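Local coordinates for penicillin-binding protein 2B (PDB 2WAD), which probably cross-links adjacent glycan strands of the pneumococcal cell wall as a penicillin-binding transpeptidase of the elongasome, at residues G483-L495 with N538-I550. Sequence-based numbering, arbitrary orientation.
Sequences GEYGLGSATGIDL and NGVRLAPHIVEGI. Unlike the reference sequence in segment 483-495: Ser-489 (reference Thr). Unlike the reference sequence in segment 538-550: Leu-542 (reference Val), His-545 (reference Arg).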
loop_
_atom_site.group_PDB
_atom_site.type_symbol
_atom_site.label_atom_id
_atom_site.label_comp_id
_atom_site.label_asym_id
_atom_site.label_seq_id
_atom_site.Cartn_x
_atom_site.Cartn_y
_atom_site.Cartn_z
ATOM N N GLY A 483 1.046 -11.254 -17.856
ATOM C CA GLY A 483 0.821 -9.836 -17.577
ATOM C C GLY A 483 -0.577 -9.318 -17.885
ATOM O O GLY A 483 -1.095 -8.455 -17.167
ATOM N N GLU A 484 -1.231 -9.866 -18.912
ATOM C CA GLU A 484 -2.633 -9.513 -19.181
ATOM C C GLU A 484 -3.586 -9.833 -18.026
ATOM O O GLU A 484 -4.699 -9.296 -17.961
ATOM C CB GLU A 484 -3.144 -10.227 -20.429
ATOM C CG GLU A 484 -2.546 -9.723 -21.741
ATOM C CD GLU A 484 -3.200 -10.428 -22.916
ATOM O OE1 GLU A 484 -2.789 -11.549 -23.250
ATOM O OE2 GLU A 484 -4.148 -9.881 -23.501
ATOM N N TYR A 485 -3.157 -10.721 -17.130
ATOM C CA TYR A 485 -4.000 -11.160 -16.027
ATOM C C TYR A 485 -3.470 -10.590 -14.737
ATOM O O TYR A 485 -4.014 -10.848 -13.636
ATOM C CB TYR A 485 -4.032 -12.671 -15.928
ATOM C CG TYR A 485 -4.928 -13.376 -16.919
ATOM C CD1 TYR A 485 -6.279 -13.551 -16.670
ATOM C CD2 TYR A 485 -4.387 -13.992 -18.048
ATOM C CE1 TYR A 485 -7.097 -14.248 -17.591
ATOM C CE2 TYR A 485 -5.176 -14.703 -18.937
ATOM C CZ TYR A 485 -6.532 -14.838 -18.710
ATOM O OH TYR A 485 -7.319 -15.537 -19.624
ATOM N N GLY A 486 -2.408 -9.798 -14.879
ATOM C CA GLY A 486 -1.765 -9.165 -13.732
ATOM C C GLY A 486 -0.701 -10.026 -13.086
ATOM O O GLY A 486 -0.170 -9.720 -12.012
ATOM N N LEU A 487 -0.381 -11.140 -13.720
ATOM C CA LEU A 487 0.667 -12.014 -13.192
ATOM C C LEU A 487 2.035 -11.530 -13.716
ATOM O O LEU A 487 2.396 -11.808 -14.855
ATOM C CB LEU A 487 0.391 -13.457 -13.647
ATOM C CG LEU A 487 -0.980 -14.036 -13.237
ATOM C CD1 LEU A 487 -1.254 -15.384 -13.851
ATOM C CD2 LEU A 487 -1.063 -14.129 -11.707
ATOM N N GLY A 488 2.796 -10.808 -12.900
ATOM C CA GLY A 488 4.090 -10.260 -13.328
ATOM C C GLY A 488 4.000 -8.814 -13.795
ATOM O O GLY A 488 4.990 -8.251 -14.230
ATOM N N SER A 489 2.832 -8.184 -13.676
ATOM C CA SER A 489 2.703 -6.774 -14.044
ATOM C C SER A 489 2.071 -6.027 -12.882
ATOM O O SER A 489 1.460 -6.662 -12.020
ATOM C CB SER A 489 1.830 -6.600 -15.302
ATOM O OG SER A 489 0.577 -7.242 -15.138
ATOM N N ALA A 490 2.229 -4.703 -12.873
ATOM C CA ALA A 490 1.511 -3.816 -11.950
ATOM C C ALA A 490 0.023 -4.102 -11.937
ATOM O O ALA A 490 -0.595 -4.206 -13.002
ATOM C CB ALA A 490 1.739 -2.332 -12.322
ATOM N N THR A 491 -0.558 -4.153 -10.737
ATOM C CA THR A 491 -1.997 -4.381 -10.571
ATOM C C THR A 491 -2.834 -3.120 -10.708
ATOM O O THR A 491 -4.017 -3.203 -11.059
ATOM C CB THR A 491 -2.342 -5.066 -9.216
ATOM O OG1 THR A 491 -2.046 -4.192 -8.128
ATOM C CG2 THR A 491 -1.557 -6.335 -9.016
ATOM N N GLY A 492 -2.240 -1.965 -10.421
ATOM C CA GLY A 492 -2.986 -0.705 -10.372
ATOM C C GLY A 492 -3.542 -0.345 -9.001
ATOM O O GLY A 492 -4.315 0.621 -8.841
ATOM N N ILE A 493 -3.201 -1.147 -7.993
ATOM C CA ILE A 493 -3.809 -0.939 -6.678
ATOM C C ILE A 493 -3.426 0.443 -6.132
ATOM O O ILE A 493 -2.324 0.926 -6.408
ATOM C CB ILE A 493 -3.445 -2.025 -5.676
ATOM C CG1 ILE A 493 -4.404 -1.968 -4.479
ATOM C CG2 ILE A 493 -1.989 -1.933 -5.253
ATOM C CD1 ILE A 493 -4.106 -2.987 -3.442
ATOM N N ASP A 494 -4.347 1.067 -5.390
ATOM C CA ASP A 494 -4.188 2.428 -4.875
ATOM C C ASP A 494 -3.316 2.502 -3.610
ATOM O O ASP A 494 -3.745 2.979 -2.546
ATOM C CB ASP A 494 -5.567 3.079 -4.665
ATOM C CG ASP A 494 -6.527 2.223 -3.793
ATOM O OD1 ASP A 494 -6.320 0.984 -3.624
ATOM O OD2 ASP A 494 -7.550 2.799 -3.340
ATOM N N LEU A 495 -2.082 2.016 -3.725
ATOM C CA LEU A 495 -1.083 2.151 -2.670
ATOM C C LEU A 495 0.193 2.608 -3.363
ATOM O O LEU A 495 0.371 2.322 -4.539
ATOM C CB LEU A 495 -0.850 0.820 -1.931
ATOM C CG LEU A 495 -1.979 0.316 -1.018
ATOM C CD1 LEU A 495 -1.709 -1.084 -0.486
ATOM C CD2 LEU A 495 -2.305 1.276 0.121
ATOM N N ASN A 538 -14.830 -11.884 -17.218
ATOM C CA ASN A 538 -14.793 -12.181 -18.654
ATOM C C ASN A 538 -13.678 -11.540 -19.464
ATOM O O ASN A 538 -13.876 -11.160 -20.619
ATOM C CB ASN A 538 -16.165 -11.943 -19.284
ATOM C CG ASN A 538 -17.218 -12.892 -18.708
ATOM O OD1 ASN A 538 -16.975 -14.090 -18.579
ATOM N ND2 ASN A 538 -18.363 -12.350 -18.312
ATOM N N GLY A 539 -12.510 -11.418 -18.838
ATOM C CA GLY A 539 -11.291 -10.989 -19.530
ATOM C C GLY A 539 -10.989 -9.510 -19.383
ATOM O O GLY A 539 -9.962 -9.032 -19.830
ATOM N N VAL A 540 -11.891 -8.765 -18.773
ATOM C CA VAL A 540 -11.632 -7.358 -18.488
ATOM C C VAL A 540 -11.026 -7.154 -17.099
ATOM O O VAL A 540 -11.671 -7.278 -16.063
ATOM C CB VAL A 540 -12.892 -6.487 -18.633
ATOM C CG1 VAL A 540 -12.583 -5.055 -18.196
ATOM C CG2 VAL A 540 -13.416 -6.563 -20.075
ATOM N N ARG A 541 -9.744 -6.827 -17.109
ATOM C CA ARG A 541 -8.966 -6.767 -15.889
ATOM C C ARG A 541 -9.137 -5.401 -15.246
ATOM O O ARG A 541 -9.055 -4.382 -15.917
ATOM C CB ARG A 541 -7.521 -6.965 -16.284
ATOM C CG ARG A 541 -6.527 -6.920 -15.142
ATOM C CD ARG A 541 -5.181 -7.228 -15.777
ATOM N NE ARG A 541 -4.148 -6.836 -14.854
ATOM C CZ ARG A 541 -3.173 -5.983 -15.116
ATOM N NH1 ARG A 541 -3.013 -5.454 -16.315
ATOM N NH2 ARG A 541 -2.327 -5.708 -14.139
ATOM N N LEU A 542 -9.409 -5.387 -13.950
ATOM C CA LEU A 542 -9.792 -4.168 -13.255
ATOM C C LEU A 542 -8.784 -3.856 -12.155
ATOM O O LEU A 542 -8.295 -4.759 -11.479
ATOM C CB LEU A 542 -11.179 -4.343 -12.646
ATOM C CG LEU A 542 -12.410 -4.552 -13.544
ATOM C CD1 LEU A 542 -13.687 -4.450 -12.681
ATOM C CD2 LEU A 542 -12.482 -3.542 -14.703
ATOM N N ALA A 543 -8.427 -2.581 -12.009
ATOM C CA ALA A 543 -7.540 -2.187 -10.932
ATOM C C ALA A 543 -8.273 -2.409 -9.617
ATOM O O ALA A 543 -9.429 -1.996 -9.462
ATOM C CB ALA A 543 -7.136 -0.713 -11.061
ATOM N N PRO A 544 -7.585 -3.033 -8.647
ATOM C CA PRO A 544 -8.136 -3.194 -7.310
ATOM C C PRO A 544 -8.062 -1.861 -6.581
ATOM O O PRO A 544 -7.116 -1.103 -6.770
ATOM C CB PRO A 544 -7.225 -4.239 -6.643
ATOM C CG PRO A 544 -6.130 -4.534 -7.594
ATOM C CD PRO A 544 -6.229 -3.587 -8.771
ATOM N N HIS A 545 -9.101 -1.530 -5.824
ATOM C CA HIS A 545 -9.106 -0.242 -5.156
ATOM C C HIS A 545 -9.639 -0.472 -3.747
ATOM O O HIS A 545 -10.646 -1.168 -3.568
ATOM C CB HIS A 545 -9.842 0.867 -5.945
ATOM C CG HIS A 545 -11.295 0.607 -6.211
ATOM N ND1 HIS A 545 -12.297 1.097 -5.400
ATOM C CD2 HIS A 545 -11.916 -0.034 -7.228
ATOM C CE1 HIS A 545 -13.470 0.740 -5.892
ATOM N NE2 HIS A 545 -13.265 0.047 -6.998
ATOM N N ILE A 546 -8.907 0.057 -2.769
ATOM C CA ILE A 546 -9.238 -0.094 -1.362
ATOM C C ILE A 546 -10.187 1.026 -0.922
ATOM O O ILE A 546 -10.978 0.867 0.018
ATOM C CB ILE A 546 -7.946 -0.037 -0.522
ATOM C CG1 ILE A 546 -7.004 -1.178 -0.880
ATOM C CG2 ILE A 546 -8.274 -0.094 0.967
ATOM C CD1 ILE A 546 -5.532 -0.924 -0.561
ATOM N N VAL A 547 -10.090 2.178 -1.589
ATOM C CA VAL A 547 -10.975 3.301 -1.308
ATOM C C VAL A 547 -12.245 3.223 -2.146
ATOM O O VAL A 547 -12.167 2.944 -3.338
ATOM C CB VAL A 547 -10.270 4.648 -1.513
ATOM C CG1 VAL A 547 -11.284 5.774 -1.386
ATOM C CG2 VAL A 547 -9.133 4.824 -0.482
ATOM N N GLU A 548 -13.399 3.454 -1.517
ATOM C CA GLU A 548 -14.696 3.325 -2.182
ATOM C C GLU A 548 -15.208 4.669 -2.665
ATOM O O GLU A 548 -15.827 4.750 -3.731
ATOM C CB GLU A 548 -15.755 2.661 -1.278
ATOM C CG GLU A 548 -17.185 2.575 -1.863
ATOM C CD GLU A 548 -18.001 3.854 -1.660
ATOM O OE1 GLU A 548 -18.876 4.165 -2.494
ATOM O OE2 GLU A 548 -17.783 4.582 -0.673
ATOM N N GLY A 549 -14.967 5.719 -1.886
ATOM C CA GLY A 549 -15.411 7.056 -2.289
ATOM C C GLY A 549 -14.786 8.174 -1.473
ATOM O O GLY A 549 -14.204 7.934 -0.425
ATOM N N ILE A 550 -14.880 9.402 -1.965
ATOM C CA ILE A 550 -14.460 10.549 -1.165
ATOM C C ILE A 550 -15.714 11.212 -0.633
ATOM O O ILE A 550 -16.654 11.425 -1.393
ATOM C CB ILE A 550 -13.648 11.555 -1.989
ATOM C CG1 ILE A 550 -12.340 10.906 -2.473
ATOM C CG2 ILE A 550 -13.407 12.820 -1.189
ATOM C CD1 ILE A 550 -12.287 10.688 -3.965
HETATM O O HOH W 1 -6.472 1.551 -7.811
#
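The carboxylate of Asp-494 straddles two successive backbone amides, each bound through a syn lone pair. OD1 takes Ile-546 N (2.9 Å, 160° at the hydrogen), and OD2 takes Val-547 N nearly as straight (3.1 Å). The side chain reaches them because CG lies between its own backbone N and carbonyl carbon (chi1 53°), and Tyr-272 OH gives OD2 a further hydrogen bond. These amides stand where strand 547-553 begins. At the other end, Arg-541 extends from strand 540-542, CG anti to the backbone N, into the loop that follows helix 471-484. Its guanidinium lies over the helix's Schellman turn, with Gly-486 N and Gly-483 O on one face; Ala-490 O meets NH2 near the plane in a short but bent, weak bond, and NH1 is hydrogen-bonded to Asn-572 OD1. Both segments belong to the transpeptidase domain, away from Ser-386, the probable acyl-ester nucleophile, and here the loop runs beside the link between the two strands. Midway, Ile-493 CA points a nearly straight C-H at Pro-544 O (3.3 Å), and one water donates to both Gly-492 O and Pro-544 O. Beyond, Ile-546 CD1 touches Ile-493 CD1 and lies 3.8 Å from Leu-495 CG, the leucine and Ile-546 side chains crossing at about a right angle.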